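Side-chain contacts in oxidoreductase (Listeria innocua, PDB 3E18), which binds NAD in a Rossmann-type domain and is probably a dehydrogenase of the GFO/IDH/MocA family, its substrate unknown: residues K4-V9 against N310-L315; E31-F36 against L61-V66; E80-A85 against K90-E95; A301-S306 against E320-N325. All coordinates share one frame; numbering follows the deposited sequence.

Interaction 1 of 4, residues K4-V9 against N310-L315; sequences KKYQLV and NFVDVL
Leu315 lays its methyl CD1 on the ring of Tyr6, 3.6 Å from the ring centroid and only 9° off the normal, a CH-pi contact almost exactly over the middle of the face. The two side chains run past each other in opposite directions, so the root of one lies by the tip of the other: Leu315 CB is 3.6 Å from Tyr6 CZ, while CD1 reaches back over the ring carbons. Tyr6 leaves its strand with CG anti to the carbonyl carbon (chi1 -70°), which sends the ring out toward helix 307-315. Val312, one turn earlier, brings CG1 obliquely to the same ring, 4.0 Å from Tyr6 CE2. Leu315 uses its other methyl as well: CD2 sits 3.8 Å above the plane of the Phe311 ring, toward its rim, so the leucine separates two aromatic rings. On the far side of the strand Gln7 folds back and gives NE2 to Lys5 O. Leu30 of strand 30-36 also touches both Tyr6 and Val312. Between the C-terminal end of helix 307-315 and the start of strand 6-11 the contact that is clear is apolar, dispersion and CH-pi, and rests on the fit of Leu315 and Val312 to the Tyr6 ring.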
# COMPACT_ATOMS: atom_id res chain seq x y z
N LYS A 4 -8.80 -43.77 25.72
CA LYS A 4 -8.61 -42.53 26.50
C LYS A 4 -9.04 -41.22 25.82
O LYS A 4 -8.24 -40.28 25.70
CB LYS A 4 -7.14 -42.41 26.90
CG LYS A 4 -6.61 -43.44 27.88
CD LYS A 4 -5.41 -42.88 28.64
CE LYS A 4 -4.31 -42.39 27.70
NZ LYS A 4 -3.14 -41.77 28.40
N LYS A 5 -10.30 -41.13 25.39
CA LYS A 5 -10.76 -39.97 24.62
C LYS A 5 -11.20 -38.79 25.48
O LYS A 5 -12.07 -38.94 26.34
CB LYS A 5 -11.89 -40.38 23.67
CG LYS A 5 -11.42 -40.88 22.31
CD LYS A 5 -12.55 -40.86 21.29
CE LYS A 5 -12.03 -40.90 19.86
NZ LYS A 5 -11.27 -42.14 19.56
N TYR A 6 -10.61 -37.62 25.23
CA TYR A 6 -11.05 -36.38 25.87
C TYR A 6 -12.42 -35.97 25.37
O TYR A 6 -12.69 -36.03 24.17
CB TYR A 6 -10.08 -35.26 25.58
CG TYR A 6 -8.75 -35.40 26.28
CD1 TYR A 6 -8.62 -35.07 27.63
CD2 TYR A 6 -7.63 -35.85 25.59
CE1 TYR A 6 -7.38 -35.19 28.28
CE2 TYR A 6 -6.39 -35.97 26.23
CZ TYR A 6 -6.28 -35.64 27.57
OH TYR A 6 -5.06 -35.76 28.21
N GLN A 7 -13.27 -35.55 26.29
CA GLN A 7 -14.63 -35.15 25.97
C GLN A 7 -14.72 -33.64 25.93
O GLN A 7 -14.44 -32.96 26.94
CB GLN A 7 -15.59 -35.70 27.02
CG GLN A 7 -15.46 -37.21 27.24
CD GLN A 7 -15.78 -38.00 26.00
OE1 GLN A 7 -16.86 -37.86 25.42
NE2 GLN A 7 -14.84 -38.84 25.57
N LEU A 8 -15.11 -33.12 24.77
CA LEU A 8 -15.23 -31.68 24.52
C LEU A 8 -16.70 -31.30 24.42
O LEU A 8 -17.46 -31.97 23.74
CB LEU A 8 -14.54 -31.32 23.21
CG LEU A 8 -14.61 -29.85 22.77
CD1 LEU A 8 -13.48 -29.08 23.46
CD2 LEU A 8 -14.48 -29.75 21.28
N VAL A 9 -17.10 -30.21 25.09
CA VAL A 9 -18.44 -29.66 24.88
C VAL A 9 -18.36 -28.36 24.07
O VAL A 9 -17.53 -27.49 24.36
CB VAL A 9 -19.22 -29.47 26.22
CG1 VAL A 9 -20.50 -28.64 26.01
CG2 VAL A 9 -19.55 -30.84 26.84
N ASN A 310 -2.81 -31.25 17.99
CA ASN A 310 -1.84 -30.55 18.81
C ASN A 310 -2.38 -30.21 20.22
O ASN A 310 -1.66 -30.32 21.21
CB ASN A 310 -1.37 -29.28 18.13
CG ASN A 310 -0.39 -28.51 18.98
OD1 ASN A 310 -0.60 -27.34 19.30
ND2 ASN A 310 0.66 -29.18 19.40
N PHE A 311 -3.63 -29.75 20.27
CA PHE A 311 -4.34 -29.48 21.53
C PHE A 311 -4.34 -30.73 22.44
O PHE A 311 -3.99 -30.63 23.62
CB PHE A 311 -5.78 -29.01 21.26
CG PHE A 311 -6.61 -28.79 22.51
CD1 PHE A 311 -6.34 -27.74 23.38
CD2 PHE A 311 -7.68 -29.64 22.81
CE1 PHE A 311 -7.10 -27.54 24.54
CE2 PHE A 311 -8.45 -29.45 23.96
CZ PHE A 311 -8.16 -28.40 24.82
N VAL A 312 -4.70 -31.88 21.88
CA VAL A 312 -4.64 -33.18 22.59
C VAL A 312 -3.22 -33.52 23.06
O VAL A 312 -3.03 -33.93 24.22
CB VAL A 312 -5.25 -34.31 21.75
CG1 VAL A 312 -5.09 -35.66 22.44
CG2 VAL A 312 -6.72 -34.05 21.56
N ASP A 313 -2.24 -33.32 22.19
CA ASP A 313 -0.83 -33.57 22.52
C ASP A 313 -0.36 -32.68 23.67
O ASP A 313 0.50 -33.09 24.45
CB ASP A 313 0.06 -33.33 21.30
CG ASP A 313 -0.10 -34.40 20.21
OD1 ASP A 313 -0.76 -35.44 20.43
OD2 ASP A 313 0.44 -34.17 19.10
N VAL A 314 -0.88 -31.45 23.73
CA VAL A 314 -0.62 -30.52 24.83
C VAL A 314 -1.27 -31.04 26.12
O VAL A 314 -0.63 -31.07 27.18
CB VAL A 314 -1.08 -29.07 24.50
CG1 VAL A 314 -1.11 -28.19 25.73
CG2 VAL A 314 -0.17 -28.47 23.45
N LEU A 315 -2.52 -31.51 26.02
CA LEU A 315 -3.23 -32.10 27.16
C LEU A 315 -2.53 -33.34 27.71
O LEU A 315 -2.53 -33.57 28.93
CB LEU A 315 -4.67 -32.48 26.79
CG LEU A 315 -5.68 -31.41 26.35
CD1 LEU A 315 -7.12 -31.93 26.41
CD2 LEU A 315 -5.53 -30.12 27.14

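Interaction 2 of 4, residues E31-F36 against L61-V66; sequences EVHGVF and LADEKV. With NAD (nicotinamide-adenine-dinucleotide), chain E.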
# COMPACT_ATOMS: atom_id res chain seq x y z
N GLU A 31 -13.44 -36.37 21.39
CA GLU A 31 -14.76 -36.42 20.77
C GLU A 31 -15.66 -35.32 21.31
O GLU A 31 -15.35 -34.70 22.34
CB GLU A 31 -15.37 -37.81 20.92
CG GLU A 31 -15.89 -38.14 22.30
CD GLU A 31 -16.60 -39.49 22.35
OE1 GLU A 31 -15.90 -40.53 22.34
OE2 GLU A 31 -17.85 -39.49 22.42
N VAL A 32 -16.76 -35.06 20.60
CA VAL A 32 -17.74 -34.08 21.03
C VAL A 32 -18.71 -34.78 21.96
O VAL A 32 -19.49 -35.63 21.54
CB VAL A 32 -18.50 -33.44 19.84
CG1 VAL A 32 -19.49 -32.41 20.35
CG2 VAL A 32 -17.53 -32.81 18.85
N HIS A 33 -18.65 -34.41 23.23
CA HIS A 33 -19.53 -34.98 24.25
C HIS A 33 -20.93 -34.41 24.15
O HIS A 33 -21.90 -35.07 24.48
CB HIS A 33 -18.96 -34.70 25.63
CG HIS A 33 -19.50 -35.59 26.70
ND1 HIS A 33 -19.05 -36.88 26.90
CD2 HIS A 33 -20.45 -35.38 27.65
CE1 HIS A 33 -19.70 -37.42 27.91
NE2 HIS A 33 -20.56 -36.53 28.38
N GLY A 34 -21.01 -33.16 23.71
CA GLY A 34 -22.28 -32.47 23.62
C GLY A 34 -22.20 -30.98 23.36
O GLY A 34 -21.13 -30.44 23.06
N VAL A 35 -23.34 -30.32 23.50
CA VAL A 35 -23.52 -28.94 23.05
C VAL A 35 -24.33 -28.13 24.06
O VAL A 35 -25.33 -28.59 24.59
CB VAL A 35 -24.28 -28.91 21.68
CG1 VAL A 35 -24.73 -27.50 21.33
CG2 VAL A 35 -23.43 -29.48 20.56
N PHE A 36 -23.88 -26.90 24.33
CA PHE A 36 -24.73 -25.90 24.96
C PHE A 36 -24.84 -24.64 24.10
O PHE A 36 -23.85 -24.17 23.54
CB PHE A 36 -24.24 -25.52 26.36
CG PHE A 36 -25.05 -24.42 26.99
CD1 PHE A 36 -26.37 -24.65 27.39
CD2 PHE A 36 -24.52 -23.14 27.14
CE1 PHE A 36 -27.15 -23.63 27.93
CE2 PHE A 36 -25.29 -22.12 27.70
CZ PHE A 36 -26.60 -22.36 28.09
N LEU A 61 -20.38 -27.47 33.17
CA LEU A 61 -19.23 -27.31 34.04
C LEU A 61 -19.29 -28.19 35.29
O LEU A 61 -18.26 -28.52 35.88
CB LEU A 61 -19.11 -25.84 34.43
CG LEU A 61 -18.85 -24.80 33.33
CD1 LEU A 61 -18.34 -23.55 33.98
CD2 LEU A 61 -17.88 -25.28 32.26
N ALA A 62 -20.50 -28.59 35.68
CA ALA A 62 -20.69 -29.54 36.78
C ALA A 62 -20.47 -31.00 36.36
O ALA A 62 -20.28 -31.88 37.21
CB ALA A 62 -22.08 -29.38 37.38
N ASP A 63 -20.49 -31.25 35.04
CA ASP A 63 -20.32 -32.60 34.51
C ASP A 63 -18.88 -33.10 34.61
O ASP A 63 -18.00 -32.59 33.91
CB ASP A 63 -20.82 -32.66 33.06
CG ASP A 63 -21.12 -34.08 32.59
OD1 ASP A 63 -20.63 -35.05 33.19
OD2 ASP A 63 -21.87 -34.23 31.60
N GLU A 64 -18.65 -34.11 35.46
CA GLU A 64 -17.33 -34.73 35.64
C GLU A 64 -16.80 -35.44 34.39
O GLU A 64 -15.59 -35.65 34.25
CB GLU A 64 -17.33 -35.71 36.82
CG GLU A 64 -16.84 -35.12 38.14
CD GLU A 64 -16.90 -36.10 39.32
OE1 GLU A 64 -16.69 -37.32 39.11
OE2 GLU A 64 -17.15 -35.65 40.46
N LYS A 65 -17.71 -35.83 33.50
CA LYS A 65 -17.34 -36.48 32.24
C LYS A 65 -16.70 -35.52 31.22
O LYS A 65 -16.04 -35.97 30.29
CB LYS A 65 -18.56 -37.15 31.60
CG LYS A 65 -18.83 -38.56 32.07
CD LYS A 65 -20.08 -38.63 32.93
CE LYS A 65 -21.02 -39.73 32.46
NZ LYS A 65 -20.32 -41.03 32.22
N VAL A 66 -16.91 -34.22 31.40
CA VAL A 66 -16.39 -33.20 30.48
C VAL A 66 -14.94 -32.85 30.83
O VAL A 66 -14.63 -32.56 31.97
CB VAL A 66 -17.27 -31.93 30.51
CG1 VAL A 66 -16.68 -30.80 29.64
CG2 VAL A 66 -18.70 -32.28 30.06
PA NAD E . -22.92 -16.98 15.48
O1A NAD E . -23.21 -17.68 14.21
O2A NAD E . -23.76 -15.79 15.72
O5B NAD E . -23.06 -18.02 16.71
C5B NAD E . -22.80 -17.68 18.05
C4B NAD E . -23.65 -18.60 18.92
O4B NAD E . -23.36 -18.42 20.29
C3B NAD E . -25.14 -18.30 18.73
O3B NAD E . -25.81 -19.50 18.41
C2B NAD E . -25.58 -17.78 20.09
O2B NAD E . -26.90 -18.13 20.41
C1B NAD E . -24.57 -18.41 21.02
N9A NAD E . -24.38 -17.67 22.28
C8A NAD E . -24.39 -16.31 22.46
N7A NAD E . -24.17 -16.04 23.77
C5A NAD E . -24.02 -17.22 24.42
C6A NAD E . -23.79 -17.53 25.76
N6A NAD E . -23.49 -16.56 26.61
N1A NAD E . -23.69 -18.86 26.14
C2A NAD E . -23.82 -19.88 25.20
N3A NAD E . -24.05 -19.56 23.88
C4A NAD E . -24.15 -18.25 23.50
O3 NAD E . -21.36 -16.57 15.52
PN NAD E . -20.20 -17.31 14.70
O1N NAD E . -20.05 -16.66 13.37
O2N NAD E . -20.33 -18.78 14.81
O5D NAD E . -18.88 -16.85 15.55
C5D NAD E . -18.70 -17.17 16.92
C4D NAD E . -17.21 -17.02 17.29
O4D NAD E . -16.41 -17.74 16.36
C3D NAD E . -16.71 -15.59 17.23
O3D NAD E . -15.71 -15.40 18.22
C2D NAD E . -16.04 -15.46 15.87
O2D NAD E . -14.99 -14.53 15.93
C1D NAD E . -15.52 -16.87 15.66
N1N NAD E . -15.35 -17.29 14.24
C2N NAD E . -14.11 -17.73 13.88
C3N NAD E . -13.83 -18.16 12.58
C7N NAD E . -12.53 -18.85 12.31
O7N NAD E . -12.15 -19.09 10.99
N7N NAD E . -11.75 -19.23 13.33
C4N NAD E . -14.86 -18.16 11.63
C5N NAD E . -16.13 -17.72 12.00
C6N NAD E . -16.37 -17.29 13.31
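His33 reaches from strand 30-36 to the turn after helix 57-62, its imidazole meeting Lys65, Asp63 and Val66. The path begins at CB, which points toward the turn; with CG anti to the backbone N (chi1 -161°) the ring extends away from the strand. Its CD2 comes within 4.3 Å of Val66 CG2. ND1 is bound elsewhere, to Gln7 OE1 on the adjacent strand 6-11, and this bond restricts the rotation of the ring. CE1 lies 3.9 Å from Lys65 CB. At the tip, NE2 is 3.8 Å from Lys65 CB, and all three neighbours in the turn approach the ring obliquely.

The turn is a type I beta turn from Asp63 to Val66, closed by Val66 N to Asp63 O. An Asx turn is built into it: Lys65 N donates to Asp63 OD1 at 3.0 Å, reaching that oxygen from above the carboxylate plane. In this Rossmann domain the turn leads from helix 57-62 into strand 68-71.

Asp63 OD2 stands 4.2 Å from His33 NE2, with ring and carboxylate planes 79° apart, and takes its hydrogen bond from Tyr54 OH instead. The carboxylate could still favour a protonated imidazole, although Lys65 NZ, 5.9 Å from His33 NE2, would work against that. Beyond CB the Lys65 chain, bent at chi2 and the torsions after it, leads away from the strand. At the other end of segment 31-36, Phe36 places CE2 3.7 Å from C2A of the NAD adenine, which meets the phenyl ring obliquely.

Interaction 3 of 4, residues E80-A85 against K90-E95; sequences ELAISA and KHVVCE. With NAD (nicotinamide-adenine-dinucleotide), chain E.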
# COMPACT_ATOMS: atom_id res chain seq x y z
N GLU A 80 -15.63 -14.38 30.20
CA GLU A 80 -16.39 -14.91 31.35
C GLU A 80 -16.57 -16.42 31.26
O GLU A 80 -16.39 -17.13 32.25
CB GLU A 80 -17.76 -14.21 31.48
CG GLU A 80 -18.61 -14.68 32.68
CD GLU A 80 -19.94 -13.94 32.81
OE1 GLU A 80 -19.94 -12.72 33.13
OE2 GLU A 80 -20.99 -14.58 32.61
N LEU A 81 -16.94 -16.90 30.07
CA LEU A 81 -17.13 -18.33 29.83
C LEU A 81 -15.84 -19.12 29.97
O LEU A 81 -15.86 -20.23 30.50
CB LEU A 81 -17.77 -18.58 28.46
CG LEU A 81 -19.11 -17.89 28.21
CD1 LEU A 81 -19.61 -18.11 26.78
CD2 LEU A 81 -20.17 -18.30 29.21
N ALA A 82 -14.72 -18.55 29.51
CA ALA A 82 -13.41 -19.19 29.64
C ALA A 82 -12.96 -19.28 31.09
O ALA A 82 -12.55 -20.34 31.53
CB ALA A 82 -12.35 -18.48 28.80
N ILE A 83 -13.03 -18.17 31.82
CA ILE A 83 -12.62 -18.16 33.23
C ILE A 83 -13.51 -19.11 34.04
O ILE A 83 -13.01 -19.90 34.82
CB ILE A 83 -12.58 -16.72 33.82
CG1 ILE A 83 -11.43 -15.93 33.17
CG2 ILE A 83 -12.48 -16.75 35.36
CD1 ILE A 83 -11.39 -14.45 33.53
N SER A 84 -14.82 -19.10 33.79
CA SER A 84 -15.73 -20.07 34.41
C SER A 84 -15.34 -21.52 34.15
O SER A 84 -15.39 -22.34 35.07
CB SER A 84 -17.16 -19.86 33.92
OG SER A 84 -17.66 -18.66 34.46
N ALA A 85 -15.00 -21.85 32.91
CA ALA A 85 -14.64 -23.23 32.57
C ALA A 85 -13.34 -23.62 33.24
O ALA A 85 -13.24 -24.70 33.83
CB ALA A 85 -14.55 -23.40 31.06
N LYS A 90 -11.90 -27.32 33.67
CA LYS A 90 -12.01 -27.70 32.26
C LYS A 90 -10.94 -26.95 31.47
O LYS A 90 -10.72 -25.76 31.69
CB LYS A 90 -13.39 -27.29 31.72
CG LYS A 90 -14.50 -28.33 31.80
CD LYS A 90 -14.61 -29.04 33.13
CE LYS A 90 -15.97 -29.70 33.30
NZ LYS A 90 -15.89 -30.84 34.25
N HIS A 91 -10.28 -27.67 30.56
CA HIS A 91 -9.43 -27.05 29.54
C HIS A 91 -10.32 -26.27 28.57
O HIS A 91 -11.53 -26.54 28.44
CB HIS A 91 -8.62 -28.10 28.78
CG HIS A 91 -7.78 -28.99 29.66
ND1 HIS A 91 -6.61 -28.58 30.25
CD2 HIS A 91 -7.94 -30.29 30.00
CE1 HIS A 91 -6.09 -29.58 30.94
NE2 HIS A 91 -6.88 -30.63 30.81
N VAL A 92 -9.73 -25.29 27.87
CA VAL A 92 -10.53 -24.39 27.04
C VAL A 92 -9.91 -24.18 25.67
O VAL A 92 -8.72 -23.87 25.56
CB VAL A 92 -10.71 -22.99 27.72
CG1 VAL A 92 -11.36 -21.99 26.77
CG2 VAL A 92 -11.52 -23.10 28.99
N VAL A 93 -10.73 -24.36 24.63
CA VAL A 93 -10.40 -23.84 23.31
C VAL A 93 -11.35 -22.65 23.07
O VAL A 93 -12.57 -22.77 23.21
CB VAL A 93 -10.53 -24.88 22.16
CG1 VAL A 93 -10.17 -24.24 20.81
CG2 VAL A 93 -9.62 -26.08 22.40
N CYS A 94 -10.76 -21.51 22.73
CA CYS A 94 -11.54 -20.31 22.49
C CYS A 94 -11.34 -19.80 21.07
O CYS A 94 -10.23 -19.64 20.60
CB CYS A 94 -11.18 -19.24 23.50
SG CYS A 94 -12.23 -17.79 23.46
N GLU A 95 -12.45 -19.53 20.39
CA GLU A 95 -12.40 -18.87 19.10
C GLU A 95 -11.76 -17.48 19.10
O GLU A 95 -11.78 -16.78 20.11
CB GLU A 95 -13.80 -18.78 18.50
CG GLU A 95 -14.13 -19.96 17.60
CD GLU A 95 -13.19 -20.09 16.39
OE1 GLU A 95 -12.34 -19.20 16.13
OE2 GLU A 95 -13.27 -21.12 15.71
PA NAD E . -22.92 -16.98 15.48
O1A NAD E . -23.21 -17.68 14.21
O2A NAD E . -23.76 -15.79 15.72
O5B NAD E . -23.06 -18.02 16.71
C5B NAD E . -22.80 -17.68 18.05
C4B NAD E . -23.65 -18.60 18.92
O4B NAD E . -23.36 -18.42 20.29
C3B NAD E . -25.14 -18.30 18.73
O3B NAD E . -25.81 -19.50 18.41
C2B NAD E . -25.58 -17.78 20.09
O2B NAD E . -26.90 -18.13 20.41
C1B NAD E . -24.57 -18.41 21.02
N9A NAD E . -24.38 -17.67 22.28
C8A NAD E . -24.39 -16.31 22.46
N7A NAD E . -24.17 -16.04 23.77
C5A NAD E . -24.02 -17.22 24.42
C6A NAD E . -23.79 -17.53 25.76
N6A NAD E . -23.49 -16.56 26.61
N1A NAD E . -23.69 -18.86 26.14
C2A NAD E . -23.82 -19.88 25.20
N3A NAD E . -24.05 -19.56 23.88
C4A NAD E . -24.15 -18.25 23.50
O3 NAD E . -21.36 -16.57 15.52
PN NAD E . -20.20 -17.31 14.70
O1N NAD E . -20.05 -16.66 13.37
O2N NAD E . -20.33 -18.78 14.81
O5D NAD E . -18.88 -16.85 15.55
C5D NAD E . -18.70 -17.17 16.92
C4D NAD E . -17.21 -17.02 17.29
O4D NAD E . -16.41 -17.74 16.36
C3D NAD E . -16.71 -15.59 17.23
O3D NAD E . -15.71 -15.40 18.22
C2D NAD E . -16.04 -15.46 15.87
O2D NAD E . -14.99 -14.53 15.93
C1D NAD E . -15.52 -16.87 15.66
N1N NAD E . -15.35 -17.29 14.24
C2N NAD E . -14.11 -17.73 13.88
C3N NAD E . -13.83 -18.16 12.58
C7N NAD E . -12.53 -18.85 12.31
O7N NAD E . -12.15 -19.09 10.99
N7N NAD E . -11.75 -19.23 13.33
C4N NAD E . -14.86 -18.16 11.63
C5N NAD E . -16.13 -17.72 12.00
C6N NAD E . -16.37 -17.29 13.31
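Ala85 and Val92 form the middle of the contact, with Ala85 CB 3.7 Å from Val92 CG2. The valine straddles the helix surface: CG2 faces Ala85, whereas CG1, anti to the backbone N (chi1 172°), lies 4.2 Å from Ala82 CB. The small side chain of Ala82 lets the strand approach, Ala82 CA 6.5 Å from Val92 CA. In the short connection between helix and strand, Lys90 N donates to Ala85 O at 2.9 Å, tilted 35° from the carbonyl plane. Lys90 CB rests on the same carbonyl, but its bent chain leads NZ away to Asp63 O and Val66 O. Within the helix, Ser84 OG and Ser84 N both reach back one turn to Glu80 O, from opposite faces of its plane.

Along strand 91-95, Glu95 accepts the nicotinamide amide N7N of NAD on OE1 at 2.9 Å and 163°. His20 and His122 bond its OE2, fixing the carboxylate beside the cofactor.

Helix 78-87 and strand 91-95 are the helix and second strand of a beta-alpha-beta unit whose first strand is 68-71; its Val69 touches Ala85 and its Ile71 touches Ala82. Phe119 of strand 119-122 touches Ala82 and Val92, and Tyr57 and Leu61 of helix 57-62 touch Ala85.

Interaction 4 of 4, residues A301-S306 against E320-N325; sequences AKLAPS and EPIVQN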
# COMPACT_ATOMS: atom_id res chain seq x y z
N ALA A 301 4.99 -25.10 3.14
CA ALA A 301 5.66 -25.66 4.31
C ALA A 301 4.71 -26.58 5.08
O ALA A 301 3.49 -26.53 4.90
CB ALA A 301 6.15 -24.54 5.22
N LYS A 302 5.26 -27.45 5.92
CA LYS A 302 4.41 -28.31 6.73
C LYS A 302 4.09 -27.65 8.07
O LYS A 302 4.97 -27.12 8.72
CB LYS A 302 5.08 -29.69 6.94
CG LYS A 302 5.29 -30.49 5.66
CD LYS A 302 3.96 -30.93 5.06
CE LYS A 302 4.13 -31.49 3.67
NZ LYS A 302 2.79 -31.67 3.02
N LEU A 303 2.81 -27.62 8.44
CA LEU A 303 2.44 -27.31 9.83
C LEU A 303 1.71 -28.51 10.41
O LEU A 303 0.55 -28.79 10.06
CB LEU A 303 1.60 -26.02 9.95
CG LEU A 303 1.43 -25.47 11.38
CD1 LEU A 303 2.78 -25.32 12.11
CD2 LEU A 303 0.71 -24.16 11.39
N ALA A 304 2.40 -29.23 11.29
CA ALA A 304 1.92 -30.52 11.78
C ALA A 304 2.07 -30.67 13.29
O ALA A 304 3.07 -30.22 13.86
CB ALA A 304 2.64 -31.67 11.05
N PRO A 305 1.09 -31.32 13.94
CA PRO A 305 -0.15 -31.89 13.41
C PRO A 305 -1.23 -30.84 13.29
O PRO A 305 -0.92 -29.65 13.42
CB PRO A 305 -0.53 -32.93 14.48
CG PRO A 305 -0.01 -32.35 15.74
CD PRO A 305 1.23 -31.56 15.39
N SER A 306 -2.47 -31.26 13.05
CA SER A 306 -3.61 -30.37 13.01
C SER A 306 -3.76 -29.64 14.35
O SER A 306 -3.17 -30.06 15.35
CB SER A 306 -4.89 -31.16 12.70
OG SER A 306 -5.36 -31.90 13.84
N GLU A 320 4.73 -29.19 22.87
CA GLU A 320 4.50 -27.76 23.11
C GLU A 320 3.32 -27.29 22.25
O GLU A 320 3.06 -27.87 21.20
CB GLU A 320 5.76 -26.95 22.76
CG GLU A 320 6.99 -27.25 23.63
CD GLU A 320 7.04 -26.46 24.93
OE1 GLU A 320 6.00 -26.28 25.60
OE2 GLU A 320 8.16 -26.02 25.30
N PRO A 321 2.58 -26.25 22.70
CA PRO A 321 1.54 -25.70 21.83
C PRO A 321 2.07 -25.00 20.57
O PRO A 321 3.10 -24.32 20.64
CB PRO A 321 0.79 -24.71 22.73
CG PRO A 321 1.75 -24.38 23.84
CD PRO A 321 2.65 -25.55 24.01
N ILE A 322 1.39 -25.18 19.44
CA ILE A 322 1.70 -24.44 18.21
C ILE A 322 1.21 -22.99 18.36
O ILE A 322 1.97 -22.04 18.16
CB ILE A 322 1.12 -25.14 16.94
CG1 ILE A 322 1.89 -26.44 16.65
CG2 ILE A 322 1.16 -24.21 15.72
CD1 ILE A 322 1.22 -27.35 15.63
N VAL A 323 -0.07 -22.83 18.70
CA VAL A 323 -0.65 -21.52 19.01
C VAL A 323 -0.37 -21.21 20.48
O VAL A 323 -1.05 -21.72 21.36
CB VAL A 323 -2.17 -21.47 18.75
CG1 VAL A 323 -2.70 -20.05 18.97
CG2 VAL A 323 -2.50 -21.91 17.33
N GLN A 324 0.65 -20.40 20.73
CA GLN A 324 1.07 -20.07 22.08
C GLN A 324 0.33 -18.83 22.56
O GLN A 324 0.09 -17.92 21.77
CB GLN A 324 2.58 -19.85 22.11
CG GLN A 324 3.34 -21.08 21.67
CD GLN A 324 4.73 -21.17 22.24
OE1 GLN A 324 4.91 -21.40 23.44
NE2 GLN A 324 5.73 -21.01 21.38
N ASN A 325 -0.03 -18.81 23.84
CA ASN A 325 -0.85 -17.72 24.39
C ASN A 325 -0.14 -16.38 24.38
O ASN A 325 -0.77 -15.35 24.16
CB ASN A 325 -1.33 -18.08 25.80
CG ASN A 325 -2.44 -19.11 25.79
OD1 ASN A 325 -3.24 -19.16 24.87
ND2 ASN A 325 -2.48 -19.94 26.82
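Ile322 supplies the apolar contact from segment 320-325, dividing its two branches between different partners. Its CG2, anti to the backbone N, meets Leu303 CD1 at 4.1 Å, and the two side chains slide past each other in opposite directions. The longer branch, with CG1 anti to the carbonyl carbon (chi1 -71°), carries CD1 on to Pro305, 4.2 Å from its CD. Trp127 touches both Leu303 and Ile322 and extends the small apolar cluster.

Contacts with polar backbone are of the van der Waals kind. Ile322 CD1 sits 3.8 Å from Ala304 O and also 3.8 Å from Pro305 O. The peptide bond before Pro305 is cis, which bends the chain sharply here. Pro305 O itself is hydrogen-bonded to Trp127 NE1, so the isoleucine methyl lies beside a carbonyl that already has a donor.

Hydrogen bonds do not join the two segments directly; they run to the neighbouring helices, a loop and strand 119-122. Ser306 is the N-cap of helix 307-315, its OG accepting from Asn309 N. Asn310 of that helix takes Ile322 N on OD1 and gives ND2 to Glu320 O, holding the second loop. Gln324 in turn occupies the N-cap position of helix 325-344, and Asn325 ND2 reaches Phe119 O.

Segment 301-306 brings the chain from strand 292-295 of the mixed sheet back to helix 307-315 beside the Rossmann sheet, and 320-325 leads on to helix 325-344, a return crossing consistent with the two-domain GFO/IDH/MocA architecture.

In the fold
Interaction 3 is the buried contact, with alanines and valine pressed together inside the Rossmann domain; interactions 1 and 2 are partly buried at its margin, and interaction 4 lies at the surface. Interactions 1, 2 and 3 all reach the same parallel sheet, and 2 and 3 both touch NAD, at its adenine and nicotinamide ends respectively. Neighbouring strands 6-11 and 30-36 join 1 to 2. Helix 307-315 is shared more widely: in interaction 1 it rests on the sheet, its Phe311 and Leu315 also pack on strand 91-95 of interaction 3, at His91 and Val93, and interaction 4 pairs the loops at its ends. A direct hydrogen bond crosses between the segments clearly in interaction 3 alone.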